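Local coordinates for protein endoglucanase (Ruminococcus champanellensis, PDB 6WQV) that hydrolyses beta-1,4-linked glucans such as cellulose as a broad-specificity family 5 endoglucanase, probably also acting on xylan, at residues R300-E305 and Y345-A351; N247-T252 and G290-N296; V135-D140 and S187-T191; M209-Y213 and F225-T229; M97-Q101 and R149-Y153. All blocks are in the same frame, centred on the assembly; numbering follows the deposited sequence.

Contact 1 of 5, residues R300-E305 and Y345-A351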
# COMPACT_ATOMS: atom_id res chain seq x y z
N ARG A 300 18.19 -9.34 10.67
CA ARG A 300 17.38 -8.36 9.94
C ARG A 300 18.25 -7.38 9.16
O ARG A 300 17.85 -6.94 8.08
CB ARG A 300 16.43 -7.62 10.89
CG ARG A 300 15.32 -8.50 11.45
CD ARG A 300 14.06 -7.70 11.75
NE ARG A 300 14.26 -6.79 12.87
CZ ARG A 300 13.44 -5.77 13.16
NH1 ARG A 300 12.37 -5.53 12.43
NH2 ARG A 300 13.72 -5.01 14.21
N VAL A 301 19.43 -7.03 9.69
CA VAL A 301 20.35 -6.16 8.96
C VAL A 301 20.82 -6.84 7.68
O VAL A 301 20.84 -6.23 6.60
CB VAL A 301 21.52 -5.73 9.86
CG1 VAL A 301 22.65 -5.10 9.04
CG2 VAL A 301 21.04 -4.75 10.93
N LEU A 302 21.21 -8.11 7.77
CA LEU A 302 21.66 -8.83 6.58
C LEU A 302 20.52 -8.97 5.58
O LEU A 302 20.70 -8.75 4.37
CB LEU A 302 22.19 -10.20 7.00
CG LEU A 302 22.73 -11.10 5.89
CD1 LEU A 302 23.95 -10.47 5.26
CD2 LEU A 302 23.05 -12.49 6.42
N TRP A 303 19.34 -9.36 6.06
CA TRP A 303 18.16 -9.44 5.20
C TRP A 303 17.86 -8.10 4.55
O TRP A 303 17.64 -8.02 3.34
CB TRP A 303 16.97 -9.92 6.04
CG TRP A 303 15.64 -9.74 5.39
CD1 TRP A 303 15.01 -10.61 4.55
CD2 TRP A 303 14.78 -8.61 5.53
NE1 TRP A 303 13.80 -10.08 4.15
CE2 TRP A 303 13.64 -8.86 4.74
CE3 TRP A 303 14.86 -7.41 6.24
CZ2 TRP A 303 12.58 -7.94 4.64
CZ3 TRP A 303 13.82 -6.51 6.15
CH2 TRP A 303 12.70 -6.77 5.35
N GLY A 304 17.88 -7.02 5.33
CA GLY A 304 17.48 -5.72 4.81
C GLY A 304 18.45 -5.17 3.78
O GLY A 304 18.02 -4.60 2.77
N GLU A 305 19.75 -5.29 4.03
CA GLU A 305 20.73 -4.85 3.04
C GLU A 305 20.50 -5.57 1.72
O GLU A 305 20.51 -4.94 0.65
CB GLU A 305 22.15 -5.15 3.52
CG GLU A 305 22.60 -4.48 4.80
CD GLU A 305 24.02 -4.87 5.18
OE1 GLU A 305 24.38 -6.06 5.00
OE2 GLU A 305 24.77 -4.00 5.66
N TYR A 345 15.59 0.98 15.42
CA TYR A 345 16.54 0.00 14.87
C TYR A 345 17.46 0.72 13.90
O TYR A 345 17.37 0.54 12.67
CB TYR A 345 15.77 -1.14 14.22
CG TYR A 345 14.73 -1.76 15.14
CD1 TYR A 345 15.11 -2.47 16.27
CD2 TYR A 345 13.38 -1.62 14.88
CE1 TYR A 345 14.17 -3.04 17.11
CE2 TYR A 345 12.42 -2.18 15.72
CZ TYR A 345 12.83 -2.88 16.83
OH TYR A 345 11.88 -3.44 17.66
N PRO A 346 18.38 1.54 14.41
CA PRO A 346 19.23 2.34 13.51
C PRO A 346 20.09 1.52 12.56
O PRO A 346 20.33 1.97 11.44
CB PRO A 346 20.07 3.19 14.48
CG PRO A 346 20.01 2.43 15.81
CD PRO A 346 18.63 1.83 15.84
N GLU A 347 20.58 0.35 12.98
CA GLU A 347 21.41 -0.46 12.09
C GLU A 347 20.60 -0.99 10.92
O GLU A 347 21.12 -1.13 9.81
CB GLU A 347 22.04 -1.61 12.86
CG GLU A 347 23.08 -1.20 13.90
CD GLU A 347 23.85 -2.39 14.44
OE1 GLU A 347 23.80 -3.48 13.82
OE2 GLU A 347 24.50 -2.25 15.50
N LEU A 348 19.32 -1.30 11.16
CA LEU A 348 18.45 -1.76 10.09
C LEU A 348 18.11 -0.62 9.13
O LEU A 348 18.14 -0.81 7.91
CB LEU A 348 17.19 -2.36 10.70
CG LEU A 348 16.08 -2.77 9.74
CD1 LEU A 348 16.56 -3.79 8.73
CD2 LEU A 348 14.90 -3.32 10.54
N LEU A 349 17.79 0.56 9.67
CA LEU A 349 17.58 1.73 8.81
C LEU A 349 18.80 1.97 7.93
O LEU A 349 18.67 2.14 6.71
CB LEU A 349 17.27 2.96 9.67
CG LEU A 349 16.96 4.25 8.90
CD1 LEU A 349 15.62 4.11 8.17
CD2 LEU A 349 16.94 5.46 9.82
N GLU A 350 19.99 1.98 8.52
CA GLU A 350 21.21 2.19 7.74
C GLU A 350 21.37 1.14 6.65
O GLU A 350 21.80 1.44 5.53
CB GLU A 350 22.41 2.17 8.70
CG GLU A 350 23.78 2.25 8.06
CD GLU A 350 24.91 2.12 9.09
OE1 GLU A 350 25.00 1.08 9.78
OE2 GLU A 350 25.70 3.07 9.21
N ALA A 351 21.03 -0.11 6.96
CA ALA A 351 21.15 -1.18 5.98
C ALA A 351 20.26 -0.93 4.77
O ALA A 351 20.67 -1.19 3.63
CB ALA A 351 20.80 -2.52 6.64
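The guanidinium of R300 meets the ring of Y345 end-on: NH2 stands over the middle of one ring face, 3.5 Å from Y345 CE2 and nearly as close to the other ring carbons. The two planes are 79° apart, so the arginine points an edge into the pi cloud instead of lying flat on it. With CZ 4.5 Å from the ring centroid and only 8° off its normal, this is a cation-pi contact. A bend at its third side-chain torsion turns the arginine toward Y345, and NH1 is hydrogen-bonded to the backbone O of A291, which holds the group in this pose. L348 covers the flat side of the guanidinium. Its CD2 lies over one face, 3.9 Å from R300 NH1, while CD1 reaches the helix backbone at 3.5 Å from R300 O. With CG anti to the backbone N, the leucine places both methyls there.

Further along, the interface is apolar and close. V301 splits its branches, CG1 toward A351 CB at 4.0 Å and CG2 toward the backbone of E347. A tight spot follows: A351 CB is 3.2 Å from E305 CG, the closest approach across the two segments. Small residues, G304 and A351, let the helix axes approach to 8.4 Å at a crossing angle of -17°. Y345 occupies the N-cap position of helix 346-353, and W320 of strand 318-322 touches L348 from the barrel side. Near-parallel helices packed side by side outside a parallel strand ring are typical of the TIM barrel, here where the C-terminal helix joins helix 297-313.

Contact 2 of 5, residues N247-T252 and G290-N296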
# COMPACT_ATOMS: atom_id res chain seq x y z
N ASN A 247 8.65 -17.15 6.40
CA ASN A 247 8.83 -17.63 7.76
C ASN A 247 9.63 -16.64 8.60
O ASN A 247 9.31 -16.41 9.77
CB ASN A 247 9.48 -19.01 7.77
CG ASN A 247 8.49 -20.11 7.44
OD1 ASN A 247 7.30 -19.99 7.74
ND2 ASN A 247 8.97 -21.16 6.79
N PHE A 248 10.67 -16.04 8.01
CA PHE A 248 11.50 -15.08 8.72
C PHE A 248 10.78 -13.75 8.89
O PHE A 248 10.77 -13.17 9.99
CB PHE A 248 12.78 -14.86 7.90
CG PHE A 248 13.68 -13.77 8.43
CD1 PHE A 248 14.47 -14.00 9.54
CD2 PHE A 248 13.73 -12.52 7.82
CE1 PHE A 248 15.30 -13.02 10.04
CE2 PHE A 248 14.57 -11.53 8.33
CZ PHE A 248 15.35 -11.78 9.43
N ALA A 249 10.15 -13.26 7.83
CA ALA A 249 9.73 -11.87 7.76
C ALA A 249 8.33 -11.62 8.31
O ALA A 249 8.07 -10.54 8.86
CB ALA A 249 9.76 -11.41 6.30
N LEU A 250 7.41 -12.57 8.14
CA LEU A 250 6.00 -12.33 8.45
C LEU A 250 5.38 -13.34 9.40
O LEU A 250 4.38 -13.01 10.05
CB LEU A 250 5.18 -12.30 7.15
CG LEU A 250 3.69 -11.96 7.25
CD1 LEU A 250 3.45 -10.65 7.98
CD2 LEU A 250 3.06 -11.92 5.84
N ASN A 251 5.93 -14.55 9.52
CA ASN A 251 5.39 -15.58 10.40
C ASN A 251 5.84 -15.30 11.83
O ASN A 251 7.03 -15.41 12.14
CB ASN A 251 5.89 -16.94 9.94
CG ASN A 251 5.26 -18.09 10.71
OD1 ASN A 251 4.54 -17.89 11.69
ND2 ASN A 251 5.54 -19.31 10.26
N THR A 252 4.90 -14.93 12.70
CA THR A 252 5.28 -14.66 14.08
C THR A 252 5.81 -15.90 14.80
O THR A 252 6.48 -15.76 15.82
CB THR A 252 4.11 -14.06 14.87
OG1 THR A 252 2.98 -14.94 14.81
CG2 THR A 252 3.72 -12.70 14.32
N GLY A 290 8.62 -5.90 4.88
CA GLY A 290 9.14 -5.71 6.23
C GLY A 290 9.53 -7.06 6.79
O GLY A 290 9.26 -8.10 6.19
N ALA A 291 10.20 -7.02 7.93
CA ALA A 291 10.55 -8.23 8.67
C ALA A 291 10.26 -7.96 10.14
O ALA A 291 10.73 -6.96 10.70
CB ALA A 291 12.02 -8.62 8.49
N LEU A 292 9.49 -8.85 10.76
CA LEU A 292 9.10 -8.68 12.15
C LEU A 292 10.32 -8.57 13.06
O LEU A 292 11.33 -9.24 12.86
CB LEU A 292 8.36 -9.93 12.61
CG LEU A 292 7.02 -10.25 11.97
CD1 LEU A 292 6.70 -11.73 12.14
CD2 LEU A 292 5.93 -9.43 12.60
N ASN A 293 10.18 -7.76 14.12
CA ASN A 293 11.19 -7.77 15.16
C ASN A 293 11.11 -9.08 15.93
O ASN A 293 10.10 -9.36 16.60
CB ASN A 293 11.01 -6.63 16.15
CG ASN A 293 11.94 -6.77 17.34
OD1 ASN A 293 13.09 -7.20 17.19
ND2 ASN A 293 11.46 -6.42 18.53
N LYS A 294 12.18 -9.88 15.86
CA LYS A 294 12.31 -11.12 16.62
C LYS A 294 13.56 -11.08 17.48
O LYS A 294 14.17 -12.11 17.77
CB LYS A 294 12.30 -12.33 15.69
CG LYS A 294 10.96 -12.56 15.00
CD LYS A 294 11.05 -13.65 13.95
CE LYS A 294 9.69 -13.94 13.33
NZ LYS A 294 9.80 -14.81 12.12
N ASN A 295 13.97 -9.86 17.86
CA ASN A 295 15.16 -9.64 18.69
C ASN A 295 16.38 -10.26 18.01
O ASN A 295 17.22 -10.92 18.63
CB ASN A 295 14.91 -10.13 20.11
CG ASN A 295 13.68 -9.45 20.72
OD1 ASN A 295 12.76 -10.11 21.20
ND2 ASN A 295 13.66 -8.12 20.65
N ASN A 296 16.50 -9.97 16.72
CA ASN A 296 17.40 -10.63 15.80
C ASN A 296 18.04 -9.59 14.88
O ASN A 296 17.91 -9.64 13.66
CB ASN A 296 16.60 -11.66 14.98
CG ASN A 296 15.40 -11.04 14.21
OD1 ASN A 296 14.84 -9.99 14.57
ND2 ASN A 296 14.99 -11.72 13.15
O HOH W 1 12.56 -11.28 11.55
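K294 reaches across to the end of helix 246-249 and puts its ammonium among backbone carbonyls: NZ donates to N251 O at 2.8 Å and to F248 O at 2.9 Å. The lysine chain is extended, with chi2 to chi4 all near 180°, and this length carries NZ to the carbonyls. The two acceptors are approached differently: NZ stands well above the carbonyl plane of F248 but is only slightly tilted from that of N251. T255 O takes a further bond from the same nitrogen.

The tight part lies deeper, around A249 and A291, whose CA atoms are 3.8 Å apart. There the backbone N of L292 donates to A249 O at 2.9 Å, and A291 CA adds a CA-H...O contact to the same oxygen. A249 CB closes on G290 O at 3.3 Å, a carbonyl buried here with no polar partner in the model. Nearby, the F248 ring meets A291 CB, and the amide of N296 comes obliquely to it, with the planes 50° apart. A water over one face of that ring bridges F248 O, L292 O and N296 ND2, adding to the direct bonds.

Toward solvent the contact thins to methyl packing, T252 CG2 lying 3.8 Å from L292 CD1. L250 has its CB directed away from the 290-296 loop and touches a glucose unit of the bound glycan. The chemistry is that of a cation probably stabilised by backbone carbonyl dipoles, with no carboxylate among the partners described: the lysine gathers the helix end and the following turn around one charge.

Contact 3 of 5, residues V135-D140 and S187-T191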
# COMPACT_ATOMS: atom_id res chain seq x y z
N VAL A 135 -20.37 -4.39 -5.55
CA VAL A 135 -19.04 -3.90 -5.19
C VAL A 135 -18.57 -2.86 -6.20
O VAL A 135 -18.01 -1.82 -5.82
CB VAL A 135 -18.06 -5.08 -5.07
CG1 VAL A 135 -16.65 -4.56 -4.86
CG2 VAL A 135 -18.48 -5.99 -3.93
N ASN A 136 -18.78 -3.11 -7.49
CA ASN A 136 -18.38 -2.13 -8.49
C ASN A 136 -19.10 -0.80 -8.27
O ASN A 136 -18.50 0.27 -8.42
CB ASN A 136 -18.62 -2.67 -9.90
CG ASN A 136 -17.43 -3.43 -10.44
OD1 ASN A 136 -16.28 -3.07 -10.20
ND2 ASN A 136 -17.71 -4.49 -11.19
N ALA A 137 -20.38 -0.85 -7.91
CA ALA A 137 -21.12 0.38 -7.63
C ALA A 137 -20.53 1.13 -6.43
O ALA A 137 -20.39 2.36 -6.47
CB ALA A 137 -22.60 0.08 -7.40
N ARG A 138 -20.20 0.40 -5.36
CA ARG A 138 -19.64 1.05 -4.18
C ARG A 138 -18.25 1.58 -4.45
O ARG A 138 -17.91 2.70 -4.03
CB ARG A 138 -19.64 0.06 -3.01
CG ARG A 138 -19.06 0.62 -1.73
CD ARG A 138 -19.49 -0.18 -0.51
NE ARG A 138 -18.84 0.32 0.70
CZ ARG A 138 -19.25 0.06 1.93
NH1 ARG A 138 -20.32 -0.70 2.14
NH2 ARG A 138 -18.60 0.57 2.97
N LEU A 139 -17.43 0.81 -5.17
CA LEU A 139 -16.10 1.30 -5.55
C LEU A 139 -16.20 2.60 -6.32
O LEU A 139 -15.44 3.54 -6.08
CB LEU A 139 -15.42 0.25 -6.43
CG LEU A 139 -14.61 -0.83 -5.75
CD1 LEU A 139 -14.22 -1.87 -6.77
CD2 LEU A 139 -13.39 -0.22 -5.09
N ASP A 140 -17.11 2.66 -7.29
CA ASP A 140 -17.27 3.88 -8.06
C ASP A 140 -17.73 5.03 -7.18
O ASP A 140 -17.22 6.15 -7.28
CB ASP A 140 -18.22 3.64 -9.22
CG ASP A 140 -18.59 4.90 -9.92
OD1 ASP A 140 -17.71 5.50 -10.58
OD2 ASP A 140 -19.75 5.33 -9.79
N SER A 187 -12.19 -6.81 -12.86
CA SER A 187 -13.29 -5.87 -13.04
C SER A 187 -13.19 -4.71 -12.05
O SER A 187 -13.41 -3.55 -12.41
CB SER A 187 -14.62 -6.60 -12.86
OG SER A 187 -15.73 -5.73 -13.00
N TYR A 188 -12.88 -5.02 -10.79
CA TYR A 188 -12.78 -3.97 -9.77
C TYR A 188 -11.66 -2.99 -10.10
O TYR A 188 -11.84 -1.77 -9.96
CB TYR A 188 -12.55 -4.60 -8.39
CG TYR A 188 -13.69 -5.46 -7.84
CD1 TYR A 188 -14.96 -5.43 -8.39
CD2 TYR A 188 -13.47 -6.30 -6.76
CE1 TYR A 188 -15.99 -6.22 -7.87
CE2 TYR A 188 -14.49 -7.08 -6.22
CZ TYR A 188 -15.75 -7.04 -6.78
OH TYR A 188 -16.77 -7.82 -6.29
N ASN A 189 -10.50 -3.49 -10.53
CA ASN A 189 -9.42 -2.58 -10.91
C ASN A 189 -9.82 -1.72 -12.10
O ASN A 189 -9.49 -0.53 -12.17
CB ASN A 189 -8.14 -3.35 -11.21
CG ASN A 189 -7.37 -3.73 -9.97
OD1 ASN A 189 -7.42 -3.03 -8.96
ND2 ASN A 189 -6.65 -4.85 -10.03
N GLN A 190 -10.53 -2.32 -13.08
CA GLN A 190 -10.97 -1.56 -14.24
C GLN A 190 -11.94 -0.46 -13.84
O GLN A 190 -11.86 0.67 -14.32
CB GLN A 190 -11.61 -2.50 -15.27
CG GLN A 190 -12.02 -1.79 -16.54
CD GLN A 190 -10.82 -1.30 -17.34
OE1 GLN A 190 -10.10 -2.09 -17.94
NE2 GLN A 190 -10.61 0.02 -17.33
N THR A 191 -12.87 -0.77 -12.93
CA THR A 191 -13.81 0.24 -12.46
C THR A 191 -13.06 1.39 -11.79
O THR A 191 -13.36 2.57 -12.03
CB THR A 191 -14.79 -0.39 -11.48
OG1 THR A 191 -15.59 -1.35 -12.18
CG2 THR A 191 -15.70 0.66 -10.86
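N136 and T191 meet through their polar ends, with N136 OD1 2.7 Å from T191 OG1, while the other arm of the same amide, ND2, donates to S187 OG at 3.0 Å. The serine oxygen lies close to the amide plane and the N-H...O angle is 157°. The two arms of this one amide thus reach S187 and T191, a helical turn apart. Its oxygen also sits at the edge of the Y188 ring, 3.3 Å from Y188 CD1, with amide and ring nearly perpendicular (86°).

The ring itself is held between the helices. V135 CG1 rests over one face, offset toward the rim and 3.3 Å from Y188 CZ, in a CH-pi contact. L139 CD1 comes in at the root of the tyrosine, 3.6 Å from Y188 CB. With its CG anti to the carbonyl carbon, the tyrosine runs across toward helix 129-149, and its hydroxyl is hydrogen-bonded to I126 O, just before that helix. Replacing Y188 by an alanine would probably leave I126 O without this partner and V135 CG1 without the ring face it rests on.

In the next shell, L125 touches V135 and I118 touches L139, backing the apolar side, while D140 OD1 is hydrogen-bonded to T195 OG1 one turn beyond T191. This further polar link continues the N136 line along the helix pair. The axes run 9.6 Å apart at a crossing angle of -28°, roughly parallel. Helices 129-149 and 179-197 thus lie side by side on the outside of the barrel, one leading into strand 157-160 and the other into strand 208-211.

Contact 4 of 5, residues M209-Y213 and F225-T229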
# COMPACT_ATOMS: atom_id res chain seq x y z
N MET A 209 -2.16 2.99 -9.02
CA MET A 209 -1.64 1.68 -8.62
C MET A 209 -2.80 0.71 -8.44
O MET A 209 -3.87 1.08 -7.95
CB MET A 209 -0.83 1.79 -7.32
CG MET A 209 0.57 2.37 -7.48
SD MET A 209 1.36 2.80 -5.91
CE MET A 209 1.09 1.26 -5.08
N VAL A 210 -2.58 -0.53 -8.87
CA VAL A 210 -3.57 -1.60 -8.73
C VAL A 210 -2.90 -2.88 -8.23
O VAL A 210 -1.78 -3.20 -8.67
CB VAL A 210 -4.32 -1.89 -10.05
CG1 VAL A 210 -5.26 -0.75 -10.40
CG2 VAL A 210 -3.33 -2.15 -11.19
N PRO A 211 -3.55 -3.63 -7.35
CA PRO A 211 -2.97 -4.90 -6.90
C PRO A 211 -3.44 -6.09 -7.71
O PRO A 211 -4.51 -6.05 -8.32
CB PRO A 211 -3.50 -5.03 -5.47
CG PRO A 211 -4.90 -4.44 -5.61
CD PRO A 211 -4.78 -3.30 -6.61
N THR A 212 -2.65 -7.16 -7.71
CA THR A 212 -3.14 -8.48 -8.05
C THR A 212 -4.00 -9.00 -6.90
O THR A 212 -4.15 -8.35 -5.85
CB THR A 212 -1.96 -9.41 -8.23
OG1 THR A 212 -1.19 -9.34 -7.03
CG2 THR A 212 -1.08 -9.00 -9.41
N TYR A 213 -4.55 -10.20 -7.08
CA TYR A 213 -5.20 -10.92 -6.00
C TYR A 213 -4.28 -10.93 -4.77
O TYR A 213 -3.13 -11.37 -4.86
CB TYR A 213 -5.53 -12.37 -6.44
CG TYR A 213 -6.19 -13.15 -5.32
CD1 TYR A 213 -5.43 -13.69 -4.30
CD2 TYR A 213 -7.57 -13.30 -5.26
CE1 TYR A 213 -6.02 -14.35 -3.24
CE2 TYR A 213 -8.17 -13.97 -4.20
CZ TYR A 213 -7.39 -14.49 -3.20
OH TYR A 213 -7.98 -15.16 -2.15
N PHE A 225 -4.16 -12.15 -14.04
CA PHE A 225 -4.24 -10.70 -13.90
C PHE A 225 -4.30 -10.02 -15.27
O PHE A 225 -3.57 -10.38 -16.19
CB PHE A 225 -3.00 -10.20 -13.14
CG PHE A 225 -2.95 -8.70 -12.96
CD1 PHE A 225 -3.64 -8.08 -11.93
CD2 PHE A 225 -2.20 -7.91 -13.82
CE1 PHE A 225 -3.59 -6.71 -11.78
CE2 PHE A 225 -2.15 -6.54 -13.67
CZ PHE A 225 -2.85 -5.94 -12.65
N VAL A 226 -5.18 -9.02 -15.38
CA VAL A 226 -5.30 -8.18 -16.56
C VAL A 226 -5.11 -6.73 -16.12
O VAL A 226 -5.87 -6.23 -15.28
CB VAL A 226 -6.67 -8.36 -17.24
CG1 VAL A 226 -6.85 -7.38 -18.39
CG2 VAL A 226 -6.86 -9.79 -17.74
N LEU A 227 -4.12 -6.06 -16.68
CA LEU A 227 -3.96 -4.63 -16.38
C LEU A 227 -5.13 -3.87 -16.98
O LEU A 227 -5.48 -4.10 -18.15
CB LEU A 227 -2.65 -4.11 -16.97
CG LEU A 227 -2.14 -2.77 -16.44
CD1 LEU A 227 -1.68 -2.87 -15.00
CD2 LEU A 227 -1.02 -2.27 -17.36
N PRO A 228 -5.78 -2.97 -16.23
CA PRO A 228 -6.91 -2.23 -16.79
C PRO A 228 -6.55 -1.50 -18.08
O PRO A 228 -5.42 -1.06 -18.27
CB PRO A 228 -7.27 -1.23 -15.68
CG PRO A 228 -6.78 -1.83 -14.45
CD PRO A 228 -5.57 -2.67 -14.81
N THR A 229 -7.54 -1.38 -18.96
CA THR A 229 -7.43 -0.48 -20.10
C THR A 229 -7.56 0.95 -19.60
O THR A 229 -8.42 1.26 -18.77
CB THR A 229 -8.55 -0.79 -21.09
OG1 THR A 229 -8.40 -2.13 -21.58
CG2 THR A 229 -8.54 0.17 -22.29
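F225 packs its ring edge against the end of V210, a residue of strand 208-211 in the eight-stranded TIM barrel, on the outer side of the strand. V210 CG2 lies near the ring plane, 4.1 Å from F225 CZ. CG1 is anti to the carbonyl carbon (chi1 -71°), which puts CG2 between the backbone N and the carbonyl carbon and directs it at the 225-229 loop, where it also meets L227 CD1 at 4.2 Å and P228 CD at 4.3 Å.

The phenylalanine has CG anti to its own N (chi1 178°), which stretches the ring from the loop toward the strand. Beside it, T212 crosses at about a right angle. Hydrogen-bonded to S216 O, its hydroxyl leaves CG2 to approach the ring obliquely. V238 of the next strand touches F225, and F192 of helix 179-197 touches V210. A serine in place of F225 would probably open a gap between the loop and the strand and deprive V210 CG2 and T212 CG2 of their shared apolar partner. No hydrogen bond joins the two segments; P211 O, hydrogen-bonded to N189 ND2, lies at the ring edge, 3.6 Å from F225 CE1.

Contact 5 of 5, residues M97-Q101 and R149-Y153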
# COMPACT_ATOMS: atom_id res chain seq x y z
N MET A 97 -12.82 12.66 5.83
CA MET A 97 -12.15 13.12 4.62
C MET A 97 -11.21 14.27 4.93
O MET A 97 -10.10 14.33 4.39
CB MET A 97 -13.19 13.51 3.57
CG MET A 97 -12.59 13.85 2.21
SD MET A 97 -11.90 12.42 1.34
CE MET A 97 -13.34 11.73 0.53
N ASN A 98 -11.62 15.18 5.83
CA ASN A 98 -10.77 16.31 6.20
C ASN A 98 -9.49 15.83 6.88
O ASN A 98 -8.40 16.35 6.61
CB ASN A 98 -11.51 17.27 7.14
CG ASN A 98 -12.60 18.05 6.44
OD1 ASN A 98 -12.68 18.10 5.22
ND2 ASN A 98 -13.46 18.69 7.23
N ARG A 99 -9.60 14.85 7.78
CA ARG A 99 -8.40 14.35 8.44
C ARG A 99 -7.48 13.64 7.46
O ARG A 99 -6.25 13.82 7.51
CB ARG A 99 -8.78 13.42 9.60
CG ARG A 99 -7.58 12.82 10.31
CD ARG A 99 -6.64 13.87 10.87
NE ARG A 99 -5.48 13.23 11.48
CZ ARG A 99 -4.33 13.84 11.75
NH1 ARG A 99 -4.16 15.12 11.47
NH2 ARG A 99 -3.34 13.15 12.30
N VAL A 100 -8.04 12.82 6.56
CA VAL A 100 -7.20 12.17 5.56
C VAL A 100 -6.43 13.22 4.77
O VAL A 100 -5.23 13.07 4.51
CB VAL A 100 -8.06 11.28 4.63
CG1 VAL A 100 -7.20 10.72 3.50
CG2 VAL A 100 -8.69 10.13 5.40
N GLN A 101 -7.10 14.30 4.38
CA GLN A 101 -6.41 15.35 3.62
C GLN A 101 -5.31 16.00 4.45
O GLN A 101 -4.24 16.32 3.92
CB GLN A 101 -7.41 16.39 3.12
CG GLN A 101 -6.75 17.50 2.32
CD GLN A 101 -7.73 18.30 1.52
OE1 GLN A 101 -8.87 18.50 1.93
NE2 GLN A 101 -7.30 18.76 0.35
N ARG A 149 -11.96 15.01 -4.20
CA ARG A 149 -11.34 15.78 -3.12
C ARG A 149 -9.87 16.05 -3.42
O ARG A 149 -9.36 17.14 -3.11
CB ARG A 149 -11.49 15.05 -1.78
CG ARG A 149 -10.70 15.70 -0.64
CD ARG A 149 -11.23 17.10 -0.28
NE ARG A 149 -12.45 17.03 0.51
CZ ARG A 149 -12.53 17.24 1.83
NH1 ARG A 149 -11.45 17.53 2.55
NH2 ARG A 149 -13.71 17.14 2.42
N PHE A 150 -9.18 15.08 -4.01
CA PHE A 150 -7.74 15.12 -4.20
C PHE A 150 -7.35 15.42 -5.64
O PHE A 150 -6.18 15.28 -6.01
CB PHE A 150 -7.10 13.82 -3.70
CG PHE A 150 -7.13 13.68 -2.20
CD1 PHE A 150 -6.15 14.28 -1.42
CD2 PHE A 150 -8.16 13.00 -1.57
CE1 PHE A 150 -6.20 14.18 -0.04
CE2 PHE A 150 -8.21 12.90 -0.19
CZ PHE A 150 -7.23 13.50 0.57
N GLY A 151 -8.30 15.88 -6.46
CA GLY A 151 -8.03 16.02 -7.87
C GLY A 151 -7.06 17.11 -8.24
O GLY A 151 -6.46 17.05 -9.33
N SER A 152 -6.88 18.11 -7.37
CA SER A 152 -6.01 19.24 -7.68
C SER A 152 -4.54 18.96 -7.43
O SER A 152 -3.69 19.76 -7.85
CB SER A 152 -6.43 20.46 -6.84
OG SER A 152 -6.26 20.22 -5.46
N TYR A 153 -4.21 17.86 -6.77
CA TYR A 153 -2.82 17.55 -6.43
C TYR A 153 -2.02 17.21 -7.68
O TYR A 153 -2.56 16.76 -8.70
CB TYR A 153 -2.77 16.41 -5.42
CG TYR A 153 -3.23 16.83 -4.04
CD1 TYR A 153 -4.56 17.17 -3.79
CD2 TYR A 153 -2.34 16.89 -2.99
CE1 TYR A 153 -4.96 17.56 -2.53
CE2 TYR A 153 -2.74 17.28 -1.73
CZ TYR A 153 -4.05 17.61 -1.51
OH TYR A 153 -4.47 18.00 -0.25
O HOH W 2 -9.43 19.69 -1.77
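N98 OD1 is gripped by both terminal nitrogens of R149, NH1 at 3.0 Å and NH2 at 3.1 Å, in an end-on fork that converges on one oxygen. That oxygen lies only 6° out of the guanidinium plane. NH1 also donates to Q101 OE1 at 2.8 Å; N98 takes the end of the group and Q101 the flank of NH1 beside CD. Bends at chi2 and chi3 (66° and 77°) fold the arginine back over M97, whose CG lies over the centre of one guanidinium face, 3.4 Å from R149 CZ.

The Q101 amide is used at both ends: NE2 donates nearly straight to Y153 OH at 3.0 Å, in its own amide plane, and a water links the same nitrogen to R149 O. N105 is a further partner of the Y153 hydroxyl. On the apolar side of the contact, F150 CZ meets Q101 CA at the ring edge, 3.7 Å away, and M97 SD makes a Met-aromatic contact with F150 CE2 at 4.0 Å.

NH2 of the arginine has a salt bridge to E94 as well. This arrangement is likely to fix the guanidinium's rotation and spread its charge over E94 and the two amides where helix 129-149 ends.

How the contacts relate
Contact 4 is the most buried, mainly apolar and without hydrogen bonds between its segments, beside a barrel strand; the other four lie farther out and are partly buried. Contacts 1 and 3 both join neighbouring, near-parallel outer helices, one through a cation-pi pair and methyls, the other through an amide bridge and a CH-pi ring. Contacts 2 and 5 hold a helix to a loop with a cation, a lysine among carbonyls in one and an arginine among amides in the other. Contacts 1 and 2 touch through R300 and A291, contacts 3 and 4 through N189 and P211. Helix 129-149 and its end serve contacts 3 and 5, and contact 2 alone includes a residue of the glycan pocket.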